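Local atomic coordinates of C-domain type II peptide synthetase (PDB entry 4ZNM), a protein that belongs to the condensation-domain family of type II peptide synthetases and has the fold of the CoA-dependent acyltransferase clan. Residues A[61-66]-A[170-175]; A[101-106]-A[138-143]; A[119-124]-A[150-155]. One frame throughout, in Å; residues are numbered along the deposited sequence. Where two conformers were deposited one is given.

Contact 1 of 3, residues A[61-66]-A[170-175]; sequences ETLREA and RDLLNL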
loop_
_atom_site.group_PDB
_atom_site.type_symbol
_atom_site.label_atom_id
_atom_site.label_comp_id
_atom_site.label_asym_id
_atom_site.label_seq_id
_atom_site.Cartn_x
_atom_site.Cartn_y
_atom_site.Cartn_z
ATOM N N GLU A 61 -28.026 7.352 9.382
ATOM C CA GLU A 61 -28.825 6.409 8.608
ATOM C C GLU A 61 -28.583 6.573 7.114
ATOM O O GLU A 61 -28.567 5.598 6.374
ATOM C CB GLU A 61 -30.314 6.595 8.914
ATOM C CG GLU A 61 -31.228 5.734 8.060
ATOM C CD GLU A 61 -32.688 5.883 8.445
ATOM O OE1 GLU A 61 -33.554 5.468 7.644
ATOM O OE2 GLU A 61 -32.967 6.417 9.540
ATOM N N THR A 62 -28.405 7.814 6.667
ATOM C CA THR A 62 -28.173 8.069 5.250
ATOM C C THR A 62 -26.754 7.674 4.874
ATOM O O THR A 62 -26.524 7.197 3.781
ATOM C CB THR A 62 -28.436 9.550 4.899
ATOM O OG1 THR A 62 -29.767 9.877 5.273
ATOM C CG2 THR A 62 -28.297 9.823 3.370
ATOM N N LEU A 63 -25.810 7.841 5.791
ATOM C CA LEU A 63 -24.441 7.438 5.526
ATOM C C LEU A 63 -24.372 5.920 5.382
ATOM O O LEU A 63 -23.637 5.415 4.531
ATOM C CB LEU A 63 -23.483 7.918 6.621
ATOM C CG LEU A 63 -22.024 7.599 6.353
ATOM C CD1 LEU A 63 -21.485 8.408 5.175
ATOM C CD2 LEU A 63 -21.182 7.896 7.579
ATOM N N ARG A 64 -25.170 5.202 6.167
ATOM C CA ARG A 64 -25.200 3.754 6.097
ATOM C C ARG A 64 -25.763 3.305 4.756
ATOM O O ARG A 64 -25.226 2.398 4.103
ATOM C CB ARG A 64 -26.012 3.190 7.234
ATOM C CG ARG A 64 -26.151 1.704 7.195
ATOM C CD ARG A 64 -26.756 1.211 8.505
ATOM N NE ARG A 64 -28.150 1.538 8.603
ATOM C CZ ARG A 64 -28.685 2.423 9.455
ATOM N NH1 ARG A 64 -29.986 2.649 9.432
ATOM N NH2 ARG A 64 -27.941 3.106 10.308
ATOM N N GLU A 65 -26.844 3.934 4.342
ATOM C CA GLU A 65 -27.412 3.658 3.022
ATOM C C GLU A 65 -26.394 3.918 1.915
ATOM O O GLU A 65 -26.290 3.132 0.980
ATOM C CB GLU A 65 -28.654 4.508 2.775
ATOM C CG GLU A 65 -29.894 4.104 3.552
ATOM C CD GLU A 65 -31.022 5.153 3.472
ATOM O OE1 GLU A 65 -30.751 6.325 3.107
ATOM O OE2 GLU A 65 -32.179 4.798 3.781
ATOM N N ALA A 66 -25.647 5.011 2.019
ATOM C CA ALA A 66 -24.636 5.332 1.029
ATOM C C ALA A 66 -23.570 4.244 0.957
ATOM O O ALA A 66 -23.043 3.949 -0.101
ATOM C CB ALA A 66 -24.004 6.690 1.344
ATOM N N ARG A 170 -14.454 8.885 -1.874
ATOM C CA ARG A 170 -15.009 9.955 -2.706
ATOM C C ARG A 170 -16.414 9.588 -3.132
ATOM O O ARG A 170 -17.351 10.398 -3.014
ATOM C CB ARG A 170 -14.159 10.248 -3.938
ATOM C CG ARG A 170 -14.844 11.310 -4.817
ATOM C CD ARG A 170 -14.538 11.211 -6.231
ATOM N NE ARG A 170 -14.917 9.943 -6.839
ATOM C CZ ARG A 170 -14.596 9.649 -8.092
ATOM N NH1 ARG A 170 -13.937 10.554 -8.795
ATOM N NH2 ARG A 170 -14.920 8.478 -8.648
ATOM N N ASP A 171 -16.565 8.369 -3.625
ATOM C CA ASP A 171 -17.856 7.889 -4.066
ATOM C C ASP A 171 -18.855 7.903 -2.905
ATOM O O ASP A 171 -20.000 8.297 -3.079
ATOM C CB ASP A 171 -17.717 6.487 -4.621
ATOM C CG ASP A 171 -17.020 6.445 -5.998
ATOM O OD1 ASP A 171 -16.568 7.507 -6.511
ATOM O OD2 ASP A 171 -16.940 5.326 -6.557
ATOM N N LEU A 172 -18.419 7.429 -1.746
ATOM C CA LEU A 172 -19.297 7.310 -0.577
ATOM C C LEU A 172 -19.876 8.645 -0.169
ATOM O O LEU A 172 -21.078 8.775 0.028
ATOM C CB LEU A 172 -18.544 6.725 0.606
ATOM C CG LEU A 172 -19.284 6.760 1.940
ATOM C CD1 LEU A 172 -20.456 5.802 1.853
ATOM C CD2 LEU A 172 -18.356 6.419 3.076
ATOM N N LEU A 173 -19.002 9.639 -0.026
ATOM C CA LEU A 173 -19.448 10.946 0.434
ATOM C C LEU A 173 -20.243 11.695 -0.638
ATOM O O LEU A 173 -21.133 12.489 -0.313
ATOM C CB LEU A 173 -18.238 11.743 0.926
ATOM C CG LEU A 173 -17.611 11.003 2.149
ATOM C CD1 LEU A 173 -16.479 11.805 2.691
ATOM C CD2 LEU A 173 -18.604 10.786 3.276
ATOM N N ASN A 174 -19.976 11.402 -1.902
ATOM C CA ASN A 174 -20.787 11.953 -3.001
ATOM C C ASN A 174 -22.191 11.342 -3.004
ATOM O O ASN A 174 -23.183 12.049 -3.084
ATOM C CB ASN A 174 -20.087 11.691 -4.330
ATOM C CG ASN A 174 -20.901 12.121 -5.531
ATOM O OD1 ASN A 174 -21.909 11.502 -5.880
ATOM N ND2 ASN A 174 -20.436 13.162 -6.201
ATOM N N LEU A 175 -22.271 10.013 -2.908
ATOM C CA LEU A 175 -23.573 9.342 -2.899
ATOM C C LEU A 175 -24.390 9.768 -1.646
ATOM O O LEU A 175 -25.609 9.913 -1.706
ATOM C CB LEU A 175 -23.390 7.817 -2.935
ATOM C CG LEU A 175 -22.788 7.329 -4.269
ATOM C CD1 LEU A 175 -22.374 5.906 -4.157
ATOM C CD2 LEU A 175 -23.772 7.514 -5.472
#
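L63 and A66 of helix 60-73 pack against L172, L173 and L175 of helix 162-180, a helix-helix contact in the layer that covers one face of the condensation domain's six-stranded sheet. The axes of the two short segments come to 9.0 Å at an N-to-C angle of 131°, so they cross steeply, more antiparallel than parallel. A66 is the point of closest backbone approach and points its CB at the other helix. This small CB sits 3.7 Å from L172 CD1, and that same methyl also lies over the A66 backbone, 3.6 Å from C. L172 gets there because its CG is anti to the backbone N (chi1 171°), which swings the branch toward the other helix. L175, nearest to A66 by backbone, meets it with CB, 4.5 Å from A66 CB. L63 works with one branch: CD1 is 4.2 Å from L172 CG and the same distance from L173 CD2, whose side chain it crosses at a slant. No hydrogen bond joins the segments. One step from the apolar patch, R170 holds D171 side-on, NE and NH2 both closing on OD1; the other oxygen, OD2, is taken by R73 and H74, tying this helix to the end of helix 60-73. Y176 adds to the seam by touching T62, L63 and A66, while Y390 of strand 388-392 lies against L173.

Contact 2 of 3, residues A[101-106]-A[138-143]; sequences EVRDLG and RAVLGR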
loop_
_atom_site.group_PDB
_atom_site.type_symbol
_atom_site.label_atom_id
_atom_site.label_comp_id
_atom_site.label_asym_id
_atom_site.label_seq_id
_atom_site.Cartn_x
_atom_site.Cartn_y
_atom_site.Cartn_z
ATOM N N GLU A 101 -21.104 0.957 11.940
ATOM C CA GLU A 101 -20.919 1.038 13.382
ATOM C C GLU A 101 -20.589 2.494 13.752
ATOM O O GLU A 101 -19.771 3.127 13.089
ATOM C CB GLU A 101 -19.811 0.109 13.864
ATOM C CG GLU A 101 -19.574 0.257 15.370
ATOM C CD GLU A 101 -18.388 -0.603 15.865
ATOM O OE1 GLU A 101 -17.782 -1.320 15.029
ATOM O OE2 GLU A 101 -18.078 -0.543 17.085
ATOM N N VAL A 102 -21.220 3.003 14.811
ATOM C CA VAL A 102 -20.944 4.360 15.287
ATOM C C VAL A 102 -20.501 4.316 16.741
ATOM O O VAL A 102 -21.058 3.571 17.544
ATOM C CB VAL A 102 -22.171 5.287 15.142
ATOM C CG1 VAL A 102 -21.796 6.734 15.484
ATOM C CG2 VAL A 102 -22.713 5.255 13.721
ATOM N N ARG A 103 -19.522 5.155 17.084
ATOM C CA ARG A 103 -19.075 5.271 18.446
ATOM C C ARG A 103 -19.043 6.731 18.838
ATOM O O ARG A 103 -18.713 7.609 18.022
ATOM C CB ARG A 103 -17.708 4.697 18.641
ATOM C CG ARG A 103 -17.616 3.280 18.234
ATOM C CD ARG A 103 -16.301 2.791 18.608
ATOM N NE ARG A 103 -16.088 1.505 18.004
ATOM C CZ ARG A 103 -15.021 0.770 18.238
ATOM N NH1 ARG A 103 -14.109 1.206 19.121
ATOM N NH2 ARG A 103 -14.900 -0.395 17.612
ATOM N N ASP A 104 -19.364 6.976 20.094
ATOM C CA ASP A 104 -19.294 8.323 20.650
ATOM C C ASP A 104 -17.884 8.449 21.276
ATOM O O ASP A 104 -17.638 7.933 22.363
ATOM C CB ASP A 104 -20.402 8.536 21.676
ATOM C CG ASP A 104 -21.828 8.578 21.050
ATOM O OD1 ASP A 104 -21.983 8.916 19.841
ATOM O OD2 ASP A 104 -22.809 8.292 21.795
ATOM N N LEU A 105 -16.952 9.074 20.569
ATOM C CA LEU A 105 -15.546 9.201 21.044
ATOM C C LEU A 105 -15.342 10.279 22.131
ATOM O O LEU A 105 -14.353 10.263 22.857
ATOM C CB LEU A 105 -14.618 9.508 19.881
ATOM C CG LEU A 105 -14.522 8.452 18.780
ATOM C CD1 LEU A 105 -13.388 8.850 17.835
ATOM C CD2 LEU A 105 -14.270 7.064 19.342
ATOM N N GLY A 106 -16.270 11.217 22.227
ATOM C CA GLY A 106 -16.257 12.178 23.304
ATOM C C GLY A 106 -16.022 13.590 22.820
ATOM O O GLY A 106 -15.299 13.818 21.870
ATOM N N ARG A 138 -16.015 -2.594 5.551
ATOM C CA ARG A 138 -16.759 -2.133 6.718
ATOM C C ARG A 138 -16.417 -0.693 7.033
ATOM O O ARG A 138 -15.366 -0.195 6.626
ATOM C CB ARG A 138 -16.454 -2.960 7.944
ATOM C CG ARG A 138 -16.962 -4.368 7.877
ATOM C CD ARG A 138 -16.954 -5.043 9.256
ATOM N NE ARG A 138 -15.620 -5.482 9.675
ATOM C CZ ARG A 138 -14.818 -4.823 10.509
ATOM N NH1 ARG A 138 -13.630 -5.359 10.827
ATOM N NH2 ARG A 138 -15.199 -3.646 11.036
ATOM N N ALA A 139 -17.281 -0.059 7.817
ATOM C CA ALA A 139 -17.062 1.315 8.238
ATOM C C ALA A 139 -17.383 1.496 9.704
ATOM O O ALA A 139 -18.378 0.953 10.229
ATOM C CB ALA A 139 -17.903 2.247 7.426
ATOM N N VAL A 140 -16.549 2.291 10.346
ATOM C CA VAL A 140 -16.744 2.662 11.728
ATOM C C VAL A 140 -16.664 4.206 11.781
ATOM O O VAL A 140 -15.670 4.800 11.387
ATOM C CB VAL A 140 -15.701 2.012 12.635
ATOM C CG1 VAL A 140 -15.920 2.410 14.067
ATOM C CG2 VAL A 140 -15.744 0.493 12.487
ATOM N N LEU A 141 -17.723 4.832 12.277
ATOM C CA LEU A 141 -17.754 6.277 12.445
ATOM C C LEU A 141 -17.587 6.650 13.920
ATOM O O LEU A 141 -18.414 6.277 14.759
ATOM C CB LEU A 141 -19.067 6.820 11.887
ATOM C CG LEU A 141 -19.203 8.345 11.982
ATOM C CD1 LEU A 141 -18.282 9.041 10.995
ATOM C CD2 LEU A 141 -20.637 8.720 11.752
ATOM N N GLY A 142 -16.484 7.331 14.237
ATOM C CA GLY A 142 -16.279 7.851 15.575
ATOM C C GLY A 142 -16.644 9.324 15.668
ATOM O O GLY A 142 -15.980 10.156 15.074
ATOM N N ARG A 143 -17.691 9.661 16.408
ATOM C CA ARG A 143 -18.139 11.071 16.453
ATOM C C ARG A 143 -17.661 11.721 17.704
ATOM O O ARG A 143 -17.814 11.177 18.780
ATOM C CB ARG A 143 -19.644 11.153 16.364
ATOM C CG ARG A 143 -20.210 10.415 15.154
ATOM C CD ARG A 143 -21.682 10.716 14.964
ATOM N NE ARG A 143 -21.869 12.052 14.447
ATOM C CZ ARG A 143 -23.046 12.576 14.116
ATOM N NH1 ARG A 143 -24.167 11.868 14.233
ATOM N NH2 ARG A 143 -23.101 13.818 13.671
HETATM O O HOH W 1 -21.115 11.444 19.766
HETATM O O HOH W 2 -18.935 12.177 21.483
#
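The guanidinium of R103 has the E101 carboxylate at its edge, and V140 reaches it obliquely, CG1 lying 4.0 Å from R103 NE. NE bonds E101 OE2 at 3.0 Å, arriving from above the carboxylate plane (61° out of it); NH2 adds a weak bond to the same oxygen. R103 is placed for this by having CG beside its backbone N (chi1 -57°) and an extended chain that brings NE to the end of the E101 side chain. E101 itself lies alongside V140 and points the same way, with OE1 3.7 Å from V140 CG2. The opposite face of the strand pair carries V102 and R143: V102 CG1 rests 4.0 Å from R143 CD. Beneath the side chains is a parallel ladder. E101 O takes L141 N at 2.8 Å, L141 O takes R103 N, and R103 O takes R143 N, also at 2.8 Å. Past the strand end L105 N still bonds R143 O at 2.9 Å, and a water accepts from G106 N and lies near enough to R143 O to bond it as well. G142 has no side chain, and L105 uses the place, with CG 3.7 Å from G142 CA. Taken together, backbone bonds set the register of this edge strand; R103 ties it to helix 110-125 through E123, while R143 of the neighbouring strand pairs with E60 of helix 60-73.

Contact 3 of 3, residues A[119-124]-A[150-155]; sequences ELLNEV and VLVLIA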
loop_
_atom_site.group_PDB
_atom_site.type_symbol
_atom_site.label_atom_id
_atom_site.label_comp_id
_atom_site.label_asym_id
_atom_site.label_seq_id
_atom_site.Cartn_x
_atom_site.Cartn_y
_atom_site.Cartn_z
ATOM N N GLU A 119 -6.218 6.206 17.566
ATOM C CA GLU A 119 -6.564 5.017 18.326
ATOM C C GLU A 119 -7.716 4.243 17.698
ATOM O O GLU A 119 -7.688 3.024 17.653
ATOM C CB GLU A 119 -6.913 5.394 19.756
ATOM C CG GLU A 119 -5.683 5.844 20.536
ATOM C CD GLU A 119 -5.999 6.508 21.873
ATOM O OE1 GLU A 119 -5.033 6.926 22.549
ATOM O OE2 GLU A 119 -7.193 6.617 22.247
ATOM N N LEU A 120 -8.725 4.930 17.194
ATOM C CA LEU A 120 -9.799 4.222 16.538
ATOM C C LEU A 120 -9.246 3.539 15.294
ATOM O O LEU A 120 -9.501 2.355 15.060
ATOM C CB LEU A 120 -10.943 5.173 16.187
ATOM C CG LEU A 120 -12.147 4.501 15.534
ATOM C CD1 LEU A 120 -12.715 3.388 16.453
ATOM C CD2 LEU A 120 -13.210 5.519 15.191
ATOM N N LEU A 121 -8.471 4.271 14.501
ATOM C CA LEU A 121 -7.898 3.674 13.282
ATOM C C LEU A 121 -7.130 2.374 13.630
ATOM O O LEU A 121 -7.314 1.315 13.005
ATOM C CB LEU A 121 -7.003 4.702 12.578
ATOM C CG LEU A 121 -6.244 4.241 11.339
ATOM C CD1 LEU A 121 -7.181 3.657 10.308
ATOM C CD2 LEU A 121 -5.459 5.382 10.731
ATOM N N ASN A 122 -6.302 2.434 14.660
ATOM C CA ASN A 122 -5.462 1.298 14.998
ATOM C C ASN A 122 -6.282 0.136 15.486
ATOM O O ASN A 122 -5.977 -1.021 15.185
ATOM C CB ASN A 122 -4.460 1.670 16.083
ATOM C CG ASN A 122 -3.138 2.099 15.515
ATOM O OD1 ASN A 122 -3.059 2.524 14.363
ATOM N ND2 ASN A 122 -2.096 1.988 16.309
ATOM N N GLU A 123 -7.318 0.444 16.258
ATOM C CA GLU A 123 -8.174 -0.607 16.794
ATOM C C GLU A 123 -8.869 -1.310 15.642
ATOM O O GLU A 123 -8.920 -2.533 15.599
ATOM C CB GLU A 123 -9.214 -0.047 17.779
ATOM C CG GLU A 123 -10.086 -1.156 18.350
ATOM C CD GLU A 123 -11.289 -0.636 19.092
ATOM O OE1 GLU A 123 -11.233 0.510 19.584
ATOM O OE2 GLU A 123 -12.289 -1.380 19.184
ATOM N N VAL A 124 -9.398 -0.552 14.691
ATOM C CA VAL A 124 -10.075 -1.177 13.551
ATOM C C VAL A 124 -9.071 -2.048 12.789
ATOM O O VAL A 124 -9.379 -3.166 12.441
ATOM C CB VAL A 124 -10.726 -0.131 12.626
ATOM C CG1 VAL A 124 -11.156 -0.758 11.298
ATOM C CG2 VAL A 124 -11.900 0.504 13.336
ATOM N N VAL A 150 -14.481 11.123 12.941
ATOM C CA VAL A 150 -13.496 10.375 12.183
ATOM C C VAL A 150 -14.187 9.151 11.554
ATOM O O VAL A 150 -14.813 8.377 12.259
ATOM C CB VAL A 150 -12.328 9.933 13.088
ATOM C CG1 VAL A 150 -11.325 9.040 12.295
ATOM C CG2 VAL A 150 -11.632 11.127 13.634
ATOM N N LEU A 151 -14.083 9.005 10.239
ATOM C CA LEU A 151 -14.649 7.866 9.549
ATOM C C LEU A 151 -13.526 6.893 9.202
ATOM O O LEU A 151 -12.579 7.283 8.500
ATOM C CB LEU A 151 -15.354 8.307 8.278
ATOM C CG LEU A 151 -15.927 7.132 7.466
ATOM C CD1 LEU A 151 -16.941 6.282 8.255
ATOM C CD2 LEU A 151 -16.501 7.623 6.162
ATOM N N VAL A 152 -13.622 5.659 9.690
ATOM C CA VAL A 152 -12.638 4.618 9.364
ATOM C C VAL A 152 -13.237 3.586 8.425
ATOM O O VAL A 152 -14.263 2.989 8.707
ATOM C CB VAL A 152 -12.108 3.889 10.601
ATOM C CG1 VAL A 152 -11.049 2.840 10.210
ATOM C CG2 VAL A 152 -11.542 4.887 11.609
ATOM N N LEU A 153 -12.576 3.391 7.296
ATOM C CA LEU A 153 -12.929 2.311 6.407
ATOM C C LEU A 153 -11.886 1.193 6.417
ATOM O O LEU A 153 -10.662 1.421 6.505
ATOM C CB LEU A 153 -13.101 2.846 4.995
ATOM C CG LEU A 153 -14.067 4.024 4.837
ATOM C CD1 LEU A 153 -14.158 4.381 3.333
ATOM C CD2 LEU A 153 -15.438 3.683 5.431
ATOM N N ILE A 154 -12.383 -0.021 6.299
ATOM C CA ILE A 154 -11.526 -1.181 6.179
ATOM C C ILE A 154 -12.046 -2.073 5.080
ATOM O O ILE A 154 -13.239 -2.309 4.958
ATOM C CB ILE A 154 -11.432 -1.927 7.493
ATOM C CG1 ILE A 154 -10.506 -3.129 7.333
ATOM C CG2 ILE A 154 -12.799 -2.309 7.970
ATOM C CD1 ILE A 154 -10.207 -3.809 8.650
ATOM N N ALA A 155 -11.118 -2.545 4.263
ATOM C CA ALA A 155 -11.455 -3.356 3.112
ATOM C C ALA A 155 -10.411 -4.433 2.941
ATOM O O ALA A 155 -9.231 -4.226 3.244
ATOM C CB ALA A 155 -11.513 -2.494 1.870
#
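Apolar contact carries the whole of this interface, and V152 is its centre. It points from strand 148-156 straight at helix 110-125 and spreads its two methyls among three helix side chains. With CG1 anti to the backbone N (chi1 -178°), that methyl meets V124 tip to tip, V152 CG1 standing 3.8 Å from V124 CG1. The same methyl touches L121, whose side chain crosses V152 at about a right angle and brings CD1 to 4.0 Å from V152 CG1. The second methyl serves L120: V152 CG2 is 4.0 Å from L120 CG, the two side chains passing at a slant. One residue pair further along, V124 and I154 slide past each other in opposite directions, V124 CG1 being 4.0 Å from I154 CB. At the other end of the strand segment V150 also points to the helix; its closest touch is by the carbonyl, V150 O lying 4.4 Å from L120 CD2.

Against the helix backbone there is one further touch, I154 CD1 lying 3.9 Å from V124 O, a carbonyl that accepts from T127.

Hydrogen bonds are absent across the interface and are made outward instead. N122, on the side of the helix turned from the strand, bonds R396 through OD1 and Q400 through its backbone O. The strand backbone bonds strand 137-143 on one flank and strand 47-55 on the other.

The segments run nearly parallel, 19° between their directions with axes 9.0 Å apart. This is the familiar packing of an alpha/beta layer: helix 110-125 is the crossover of the beta-alpha-beta unit between strands 101-104 and 137-143, and here it lies over the next strand of that sheet.

All three contacts are built around one mixed sheet. Contacts 2 and 3 are closest, their centres about 9 Å apart, and are joined by backbone: G142 O to V150 N and V140 O to V152 N, both at 2.8 Å. Contact 3 packs helix 110-125 on one face, while the helices of contact 1 cover the other. There L63 CD2 lies 4.3 Å from L141 CD2 of contact 2, and L172 CD2 is 3.8 Å from L151 CD2 of contact 3; contact 1's centre is about 15 and 17 Å from theirs. A bound sodium ion lies about 9 Å from the I154 side chain; S130, E133 and P135, which bind sodium, belong to none of the three contacts.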